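Local atomic coordinates of aminopeptidase N family protein (Idiomarina loihiensis L2TR, PDB entry 4FGM), a protein that probably acts as a zinc-dependent aminopeptidase of the M61 family, cleaving residues from the N-terminal ends of peptides. Residues F178-I183 with T210-F215; E216-Q221 with H277-K282. All coordinates share one frame; numbering follows the deposited sequence.

How the interactions relate
Interactions 1 and 2 follow one another along the chain, their centres 11 Å apart. Interaction 1 sets the end of helix 197-215 against a hairpin at the sheet's edge; interaction 2 begins directly after that helix, where its following loop meets residues 277-282. They touch where F215, from the helix, stacks on W279, with F215 CG and W279 CD1 3.4 Å apart, and where I183 of the hairpin meets the loop, I183 CD1 lying 3.6 Å from A218 CB. Interaction 1 lies away from the zinc site and the maleic acid pocket, whereas interaction 2 runs into them through H277, which binds the zinc ion and touches the bound maleic acid.

Interaction 1: residues F178-I183 with T210-F215; sequences FIAHGI and TQISLF
H181 and S213 share the polar contact: H181 NE2 and S213 OG lie 2.8 Å apart in a nearly straight hydrogen bond (165°), whose geometry fits a proton on the nitrogen or on the hydroxyl. The hydroxyl sits at the ring edge, in the imidazole plane. S213 OG also bonds back to E209 O, one turn earlier in the helix, so a short serine can serve both its own helix and the hairpin.

The apolar contact centres on I212, whose branched side chain divides its work. Its CG2, anti to the backbone N, lies 3.5 Å from H181 CD2, near the ring plane, while CG1 and an extended chi2 (168°) carry CD1 onward to the hairpin. There the small methyl of A180 leaves room for I212 CD1, which meets A180 CB at 4.1 Å and, more loosely, I183 CD1 at 4.5 Å.

The hairpin joins strands 174-180 and 183-190 through a type I' turn, closed by A180 N to I183 O (3.1 Å) and I183 N to A180 O (2.9 Å). Glycine suits the positive phi of G182. Helix 197-215 then forms the crossover from strand 183-190 to its parallel neighbour 222-230, a beta-alpha-beta unit.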
ATOM      1  N   PHE A 178      20.467  -1.269 -12.525  1.00 42.43           N
ATOM      2  CA  PHE A 178      19.972  -1.302 -13.894  1.00 44.94           C
ATOM      3  C   PHE A 178      19.605   0.104 -14.346  1.00 43.57           C
ATOM      4  O   PHE A 178      19.554   1.024 -13.530  1.00 42.68           O
ATOM      5  CB  PHE A 178      18.768  -2.245 -14.029  1.00 50.58           C
ATOM      6  CG  PHE A 178      17.559  -1.849 -13.219  1.00 49.57           C
ATOM      7  CD1 PHE A 178      17.473  -2.162 -11.866  1.00 46.47           C
ATOM      8  CD2 PHE A 178      16.478  -1.216 -13.829  1.00 50.63           C
ATOM      9  CE1 PHE A 178      16.318  -1.877 -11.139  1.00 45.95           C
ATOM     10  CE2 PHE A 178      15.313  -0.924 -13.110  1.00 49.94           C
ATOM     11  CZ  PHE A 178      15.236  -1.249 -11.761  1.00 44.16           C
ATOM     12  N   ILE A 179      19.359   0.291 -15.638  1.00 48.37           N
ATOM     13  CA  ILE A 179      19.012   1.628 -16.101  1.00 53.75           C
ATOM     14  C   ILE A 179      17.736   1.672 -16.928  1.00 54.04           C
ATOM     15  O   ILE A 179      17.432   0.763 -17.696  1.00 53.13           O
ATOM     16  CB  ILE A 179      20.178   2.279 -16.913  1.00 68.30           C
ATOM     17  CG1 ILE A 179      20.146   1.818 -18.367  1.00 79.00           C
ATOM     18  CG2 ILE A 179      21.524   1.922 -16.284  1.00 61.92           C
ATOM     19  CD1 ILE A 179      19.586   2.869 -19.318  1.00 88.39           C
ATOM     20  N   ALA A 180      16.981   2.743 -16.739  1.00 52.26           N
ATOM     21  CA  ALA A 180      15.751   2.957 -17.473  1.00 50.55           C
ATOM     22  C   ALA A 180      15.846   4.395 -17.974  1.00 52.63           C
ATOM     23  O   ALA A 180      15.939   5.332 -17.174  1.00 53.27           O
ATOM     24  CB  ALA A 180      14.545   2.778 -16.552  1.00 47.12           C
ATOM     25  N   HIS A 181      15.843   4.560 -19.296  1.00 55.29           N
ATOM     26  CA  HIS A 181      15.953   5.875 -19.918  1.00 59.37           C
ATOM     27  C   HIS A 181      17.091   6.700 -19.335  1.00 56.08           C
ATOM     28  O   HIS A 181      16.889   7.833 -18.905  1.00 61.19           O
ATOM     29  CB  HIS A 181      14.642   6.647 -19.789  1.00 72.54           C
ATOM     30  CG  HIS A 181      13.571   6.164 -20.708  1.00 87.76           C
ATOM     31  ND1 HIS A 181      13.779   5.153 -21.626  1.00 93.98           N
ATOM     32  CD2 HIS A 181      12.283   6.549 -20.864  1.00 91.94           C
ATOM     33  CE1 HIS A 181      12.668   4.940 -22.302  1.00 96.71           C
ATOM     34  NE2 HIS A 181      11.742   5.774 -21.860  1.00 96.05           N
ATOM     35  N   GLY A 182      18.284   6.118 -19.320  1.00 50.23           N
ATOM     36  CA  GLY A 182      19.451   6.810 -18.812  1.00 47.93           C
ATOM     37  C   GLY A 182      19.481   7.108 -17.325  1.00 52.14           C
ATOM     38  O   GLY A 182      20.392   7.781 -16.849  1.00 51.16           O
ATOM     39  N   ILE A 183      18.498   6.620 -16.578  1.00 50.67           N
ATOM     40  CA  ILE A 183      18.481   6.866 -15.143  1.00 51.67           C
ATOM     41  C   ILE A 183      18.897   5.609 -14.379  1.00 51.41           C
ATOM     42  O   ILE A 183      18.494   4.497 -14.731  1.00 56.03           O
ATOM     43  CB  ILE A 183      17.080   7.342 -14.682  1.00 46.93           C
ATOM     44  CG1 ILE A 183      16.733   8.657 -15.393  1.00 40.11           C
ATOM     45  CG2 ILE A 183      17.057   7.538 -13.164  1.00 45.65           C
ATOM     46  CD1 ILE A 183      15.453   9.332 -14.896  1.00 40.80           C
ATOM     47  N   THR A 210       8.479   2.167 -19.225  1.00 46.52           N
ATOM     48  CA  THR A 210       7.104   2.421 -19.632  1.00 41.67           C
ATOM     49  C   THR A 210       6.538   3.609 -18.860  1.00 46.97           C
ATOM     50  O   THR A 210       5.854   4.457 -19.426  1.00 53.75           O
ATOM     51  CB  THR A 210       6.221   1.187 -19.385  1.00 40.59           C
ATOM     52  OG1 THR A 210       6.623   0.139 -20.270  1.00 46.76           O
ATOM     53  CG2 THR A 210       4.769   1.504 -19.619  1.00 34.53           C
ATOM     54  N   GLN A 211       6.834   3.686 -17.571  1.00 45.71           N
ATOM     55  CA  GLN A 211       6.313   4.786 -16.771  1.00 46.96           C
ATOM     56  C   GLN A 211       6.968   6.130 -17.103  1.00 49.55           C
ATOM     57  O   GLN A 211       6.273   7.142 -17.257  1.00 47.91           O
ATOM     58  CB  GLN A 211       6.430   4.455 -15.278  1.00 40.33           C
ATOM     59  CG  GLN A 211       5.510   3.283 -14.883  1.00 44.82           C
ATOM     60  CD  GLN A 211       5.187   3.218 -13.397  1.00 49.33           C
ATOM     61  OE1 GLN A 211       4.990   4.246 -12.745  1.00 50.91           O
ATOM     62  NE2 GLN A 211       5.102   1.999 -12.862  1.00 45.08           N
ATOM     63  N   ILE A 212       8.294   6.143 -17.229  1.00 48.66           N
ATOM     64  CA  ILE A 212       8.995   7.373 -17.569  1.00 52.75           C
ATOM     65  C   ILE A 212       8.518   7.869 -18.940  1.00 53.54           C
ATOM     66  O   ILE A 212       8.341   9.068 -19.143  1.00 54.10           O
ATOM     67  CB  ILE A 212      10.518   7.158 -17.601  1.00 50.97           C
ATOM     68  CG1 ILE A 212      11.018   6.816 -16.198  1.00 47.27           C
ATOM     69  CG2 ILE A 212      11.203   8.412 -18.104  1.00 46.68           C
ATOM     70  CD1 ILE A 212      12.447   6.301 -16.159  1.00 47.60           C
ATOM     71  N   SER A 213       8.312   6.947 -19.879  1.00 51.99           N
ATOM     72  CA  SER A 213       7.825   7.324 -21.203  1.00 55.73           C
ATOM     73  C   SER A 213       6.432   7.922 -21.065  1.00 57.37           C
ATOM     74  O   SER A 213       6.091   8.880 -21.754  1.00 57.05           O
ATOM     75  CB  SER A 213       7.740   6.109 -22.131  1.00 55.46           C
ATOM     76  OG  SER A 213       9.024   5.623 -22.459  1.00 56.20           O
ATOM     77  N   LEU A 214       5.633   7.349 -20.168  1.00 55.59           N
ATOM     78  CA  LEU A 214       4.268   7.815 -19.952  1.00 57.42           C
ATOM     79  C   LEU A 214       4.211   9.282 -19.525  1.00 57.49           C
ATOM     80  O   LEU A 214       3.465  10.077 -20.100  1.00 61.90           O
ATOM     81  CB  LEU A 214       3.574   6.932 -18.911  1.00 53.53           C
ATOM     82  CG  LEU A 214       2.087   7.176 -18.636  1.00 50.16           C
ATOM     83  CD1 LEU A 214       1.470   5.911 -18.072  1.00 46.18           C
ATOM     84  CD2 LEU A 214       1.906   8.342 -17.680  1.00 40.95           C
ATOM     85  N   PHE A 215       4.993   9.638 -18.511  1.00 52.56           N
ATOM     86  CA  PHE A 215       5.016  11.012 -18.036  1.00 56.08           C
ATOM     87  C   PHE A 215       5.989  11.846 -18.861  1.00 55.48           C
ATOM     88  O   PHE A 215       5.992  13.077 -18.782  1.00 57.53           O
ATOM     89  CB  PHE A 215       5.416  11.061 -16.558  1.00 53.68           C
ATOM     90  CG  PHE A 215       4.399  10.456 -15.638  1.00 50.99           C
ATOM     91  CD1 PHE A 215       4.456   9.109 -15.306  1.00 49.93           C
ATOM     92  CD2 PHE A 215       3.367  11.232 -15.119  1.00 48.95           C
ATOM     93  CE1 PHE A 215       3.493   8.542 -14.470  1.00 45.97           C
ATOM     94  CE2 PHE A 215       2.401  10.678 -14.284  1.00 45.91           C
ATOM     95  CZ  PHE A 215       2.465   9.328 -13.957  1.00 44.10           C
TER

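Interaction 2: residues E216-Q221 with H277-K282; sequences EEAPFQ and HSWNIK. With ZN (zinc ion), chain C.
P219 and W279 bring the two backbones to their nearest approach, CA to CA 7.0 Å, where a loop leaving helix 197-215 through the positive phi of E216 passes the loop that follows helix 262-277. The indole carries the contact. W279 NE1 donates to E217 O at 2.8 Å (148°), the oxygen lying at the ring edge close to its plane, so the bond resists rotation of the indole. E217's carboxylate turns away instead, to a salt bridge with K414.

Just upstream of W279 is the HExxH zinc motif of the Peptidase_MA clan: H277, its second histidine, binds zinc through NE2 at 2.0 Å, alongside H273 and E307. On the other side of this imidazole, H277 ND1 donates to N280 O at 2.8 Å, virtually in the ring plane, a second-shell bond that fixes the ring's rotation.

One indole face receives two neighbours. P219 CD sits over the pyrrole ring, 3.6 Å from its centroid in a CH-pi contact that suits a rigid proline ring. Beside it F220 turns its edge to the same face, an offset edge-to-face pair with centroids 5.7 Å apart and planes at 63°; chi1 of 44° wedges CG between backbone N and carbonyl carbon and swings the ring inward. F215 stacks on the opposite face. An alanine in place of W279 would probably leave E217 O without its N-H mate and open a gap between F215 and P219. Between H277 and W279 in sequence, the small S278 leaves room for F220, whose CE1 lies 3.6 Å from S278 OG.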
ATOM      1  N   GLU A 216       6.811  11.160 -19.651  1.00 55.58           N
ATOM      2  CA  GLU A 216       7.798  11.816 -20.498  1.00 60.67           C
ATOM      3  C   GLU A 216       8.828  12.571 -19.670  1.00 60.87           C
ATOM      4  O   GLU A 216       9.583  13.379 -20.199  1.00 63.98           O
ATOM      5  CB  GLU A 216       7.100  12.781 -21.462  1.00 60.17           C
ATOM      6  CG  GLU A 216       6.244  12.087 -22.503  1.00 66.18           C
ATOM      7  CD  GLU A 216       5.491  13.058 -23.389  1.00 71.58           C
ATOM      8  OE1 GLU A 216       5.884  14.243 -23.450  1.00 69.88           O
ATOM      9  OE2 GLU A 216       4.511  12.628 -24.035  1.00 72.71           O
ATOM     10  N   GLU A 217       8.861  12.289 -18.371  1.00 62.24           N
ATOM     11  CA  GLU A 217       9.779  12.956 -17.461  1.00 61.03           C
ATOM     12  C   GLU A 217       9.795  12.246 -16.110  1.00 57.27           C
ATOM     13  O   GLU A 217       8.769  11.731 -15.669  1.00 60.41           O
ATOM     14  CB  GLU A 217       9.332  14.404 -17.273  1.00 59.26           C
ATOM     15  CG  GLU A 217      10.278  15.261 -16.464  1.00 66.05           C
ATOM     16  CD  GLU A 217       9.930  16.735 -16.557  1.00 71.02           C
ATOM     17  OE1 GLU A 217       9.483  17.165 -17.642  1.00 72.92           O
ATOM     18  OE2 GLU A 217      10.121  17.466 -15.559  1.00 71.58           O
ATOM     19  N   ALA A 218      10.954  12.221 -15.456  1.00 49.73           N
ATOM     20  CA  ALA A 218      11.083  11.589 -14.147  1.00 47.04           C
ATOM     21  C   ALA A 218      11.392  12.658 -13.103  1.00 47.00           C
ATOM     22  O   ALA A 218      12.242  13.514 -13.323  1.00 46.87           O
ATOM     23  CB  ALA A 218      12.190  10.553 -14.174  1.00 48.33           C
ATOM     24  N   PRO A 219      10.702  12.627 -11.954  1.00 52.80           N
ATOM     25  CA  PRO A 219      10.939  13.622 -10.900  1.00 51.65           C
ATOM     26  C   PRO A 219      12.150  13.338 -10.010  1.00 49.08           C
ATOM     27  O   PRO A 219      12.438  14.095  -9.089  1.00 53.42           O
ATOM     28  CB  PRO A 219       9.630  13.604 -10.116  1.00 51.41           C
ATOM     29  CG  PRO A 219       9.246  12.157 -10.178  1.00 46.82           C
ATOM     30  CD  PRO A 219       9.521  11.801 -11.638  1.00 53.32           C
ATOM     31  N   PHE A 220      12.856  12.250 -10.288  1.00 45.41           N
ATOM     32  CA  PHE A 220      14.031  11.875  -9.500  1.00 42.86           C
ATOM     33  C   PHE A 220      15.242  11.681 -10.414  1.00 44.87           C
ATOM     34  O   PHE A 220      15.095  11.589 -11.632  1.00 48.15           O
ATOM     35  CB  PHE A 220      13.747  10.573  -8.734  1.00 44.35           C
ATOM     36  CG  PHE A 220      13.053   9.519  -9.566  1.00 42.00           C
ATOM     37  CD1 PHE A 220      11.686   9.294  -9.428  1.00 39.94           C
ATOM     38  CD2 PHE A 220      13.764   8.768 -10.498  1.00 37.61           C
ATOM     39  CE1 PHE A 220      11.030   8.342 -10.217  1.00 42.98           C
ATOM     40  CE2 PHE A 220      13.118   7.816 -11.296  1.00 39.10           C
ATOM     41  CZ  PHE A 220      11.749   7.599 -11.150  1.00 42.18           C
ATOM     42  N   GLN A 221      16.436  11.618  -9.832  1.00 45.83           N
ATOM     43  CA  GLN A 221      17.641  11.418 -10.634  1.00 53.17           C
ATOM     44  C   GLN A 221      18.159   9.987 -10.551  1.00 51.22           C
ATOM     45  O   GLN A 221      19.032   9.586 -11.318  1.00 53.18           O
ATOM     46  CB  GLN A 221      18.735  12.393 -10.213  1.00 62.30           C
ATOM     47  CG  GLN A 221      18.423  13.829 -10.571  1.00 75.18           C
ATOM     48  CD  GLN A 221      19.504  14.778 -10.114  1.00 87.70           C
ATOM     49  OE1 GLN A 221      20.426  15.102 -10.866  1.00 94.39           O
ATOM     50  NE2 GLN A 221      19.409  15.217  -8.862  1.00 88.11           N
ATOM     51  N   HIS A 277       3.697   5.940  -7.847  1.00 36.64           N
ATOM     52  CA  HIS A 277       3.463   6.895  -6.762  1.00 38.76           C
ATOM     53  C   HIS A 277       4.511   8.020  -6.791  1.00 43.91           C
ATOM     54  O   HIS A 277       4.281   9.106  -6.228  1.00 36.52           O
ATOM     55  CB  HIS A 277       3.499   6.196  -5.394  1.00 40.31           C
ATOM     56  CG  HIS A 277       2.158   5.726  -4.917  1.00 49.66           C
ATOM     57  ND1 HIS A 277       1.016   6.500  -4.999  1.00 53.22           N
ATOM     58  CD2 HIS A 277       1.790   4.586  -4.290  1.00 50.55           C
ATOM     59  CE1 HIS A 277       0.008   5.859  -4.441  1.00 48.38           C
ATOM     60  NE2 HIS A 277       0.453   4.696  -4.002  1.00 53.75           N
ATOM     61  N   SER A 278       5.664   7.762  -7.419  1.00 42.44           N
ATOM     62  CA  SER A 278       6.709   8.789  -7.505  1.00 46.29           C
ATOM     63  C   SER A 278       6.106  10.041  -8.132  1.00 47.06           C
ATOM     64  O   SER A 278       6.455  11.182  -7.770  1.00 39.90           O
ATOM     65  CB  SER A 278       7.862   8.316  -8.381  1.00 45.26           C
ATOM     66  OG  SER A 278       8.662   7.396  -7.666  1.00 50.56           O
ATOM     67  N   TRP A 279       5.232   9.828  -9.112  1.00 45.20           N
ATOM     68  CA  TRP A 279       4.595  10.953  -9.773  1.00 47.07           C
ATOM     69  C   TRP A 279       3.285  11.222  -9.051  1.00 50.83           C
ATOM     70  O   TRP A 279       2.978  12.361  -8.667  1.00 50.86           O
ATOM     71  CB  TRP A 279       4.281  10.615 -11.223  1.00 46.03           C
ATOM     72  CG  TRP A 279       5.471  10.555 -12.099  1.00 50.46           C
ATOM     73  CD1 TRP A 279       5.991  11.573 -12.860  1.00 50.14           C
ATOM     74  CD2 TRP A 279       6.291   9.412 -12.342  1.00 49.13           C
ATOM     75  NE1 TRP A 279       7.085  11.123 -13.574  1.00 47.70           N
ATOM     76  CE2 TRP A 279       7.288   9.801 -13.277  1.00 45.46           C
ATOM     77  CE3 TRP A 279       6.277   8.091 -11.867  1.00 48.13           C
ATOM     78  CZ2 TRP A 279       8.258   8.920 -13.741  1.00 38.82           C
ATOM     79  CZ3 TRP A 279       7.240   7.207 -12.327  1.00 43.64           C
ATOM     80  CH2 TRP A 279       8.221   7.624 -13.263  1.00 40.86           C
ATOM     81  N   ASN A 280       2.521  10.160  -8.855  1.00 50.95           N
ATOM     82  CA  ASN A 280       1.228  10.289  -8.211  1.00 52.28           C
ATOM     83  C   ASN A 280       1.291  10.121  -6.701  1.00 53.64           C
ATOM     84  O   ASN A 280       1.466   8.990  -6.216  1.00 61.44           O
ATOM     85  CB  ASN A 280       0.312   9.246  -8.845  1.00 55.48           C
ATOM     86  CG  ASN A 280      -1.168   9.572  -8.722  1.00 56.49           C
ATOM     87  OD1 ASN A 280      -1.548  10.697  -8.409  1.00 55.73           O
ATOM     88  ND2 ASN A 280      -2.020   8.571  -9.005  1.00 54.60           N
ATOM     89  N   ILE A 281       1.262  11.259  -6.001  1.00 54.25           N
ATOM     90  CA  ILE A 281       1.344  11.386  -4.545  1.00 47.74           C
ATOM     91  C   ILE A 281       2.622  11.922  -3.953  1.00 50.02           C
ATOM     92  O   ILE A 281       2.596  12.467  -2.837  1.00 52.13           O
ATOM     93  CB  ILE A 281       0.976  10.079  -3.789  1.00 48.72           C
ATOM     94  CG1 ILE A 281       0.434  10.436  -2.397  1.00 43.41           C
ATOM     95  CG2 ILE A 281       2.228   9.271  -3.502  1.00 44.87           C
ATOM     96  CD1 ILE A 281      -0.724  11.395  -2.438  1.00 49.92           C
ATOM     97  N   LYS A 282       3.731  11.725  -4.652  1.00 48.85           N
ATOM     98  CA  LYS A 282       4.983  12.229  -4.123  1.00 49.57           C
ATOM     99  C   LYS A 282       5.226  13.627  -4.674  1.00 46.78           C
ATOM    100  O   LYS A 282       5.742  14.488  -3.948  1.00 47.48           O
ATOM    101  CB  LYS A 282       6.164  11.328  -4.486  1.00 44.15           C
ATOM    102  CG  LYS A 282       6.292  10.102  -3.575  1.00 44.50           C
ATOM    103  CD  LYS A 282       5.633  10.347  -2.218  1.00 48.86           C
ATOM    104  CE  LYS A 282       6.620  10.940  -1.259  1.00 45.16           C
ATOM    105  NZ  LYS A 282       5.884  11.677  -0.209  1.00 49.25           N
TER
HETATM  106 ZN    ZN C 602      -0.601   3.341  -2.978  1.00 53.85          ZN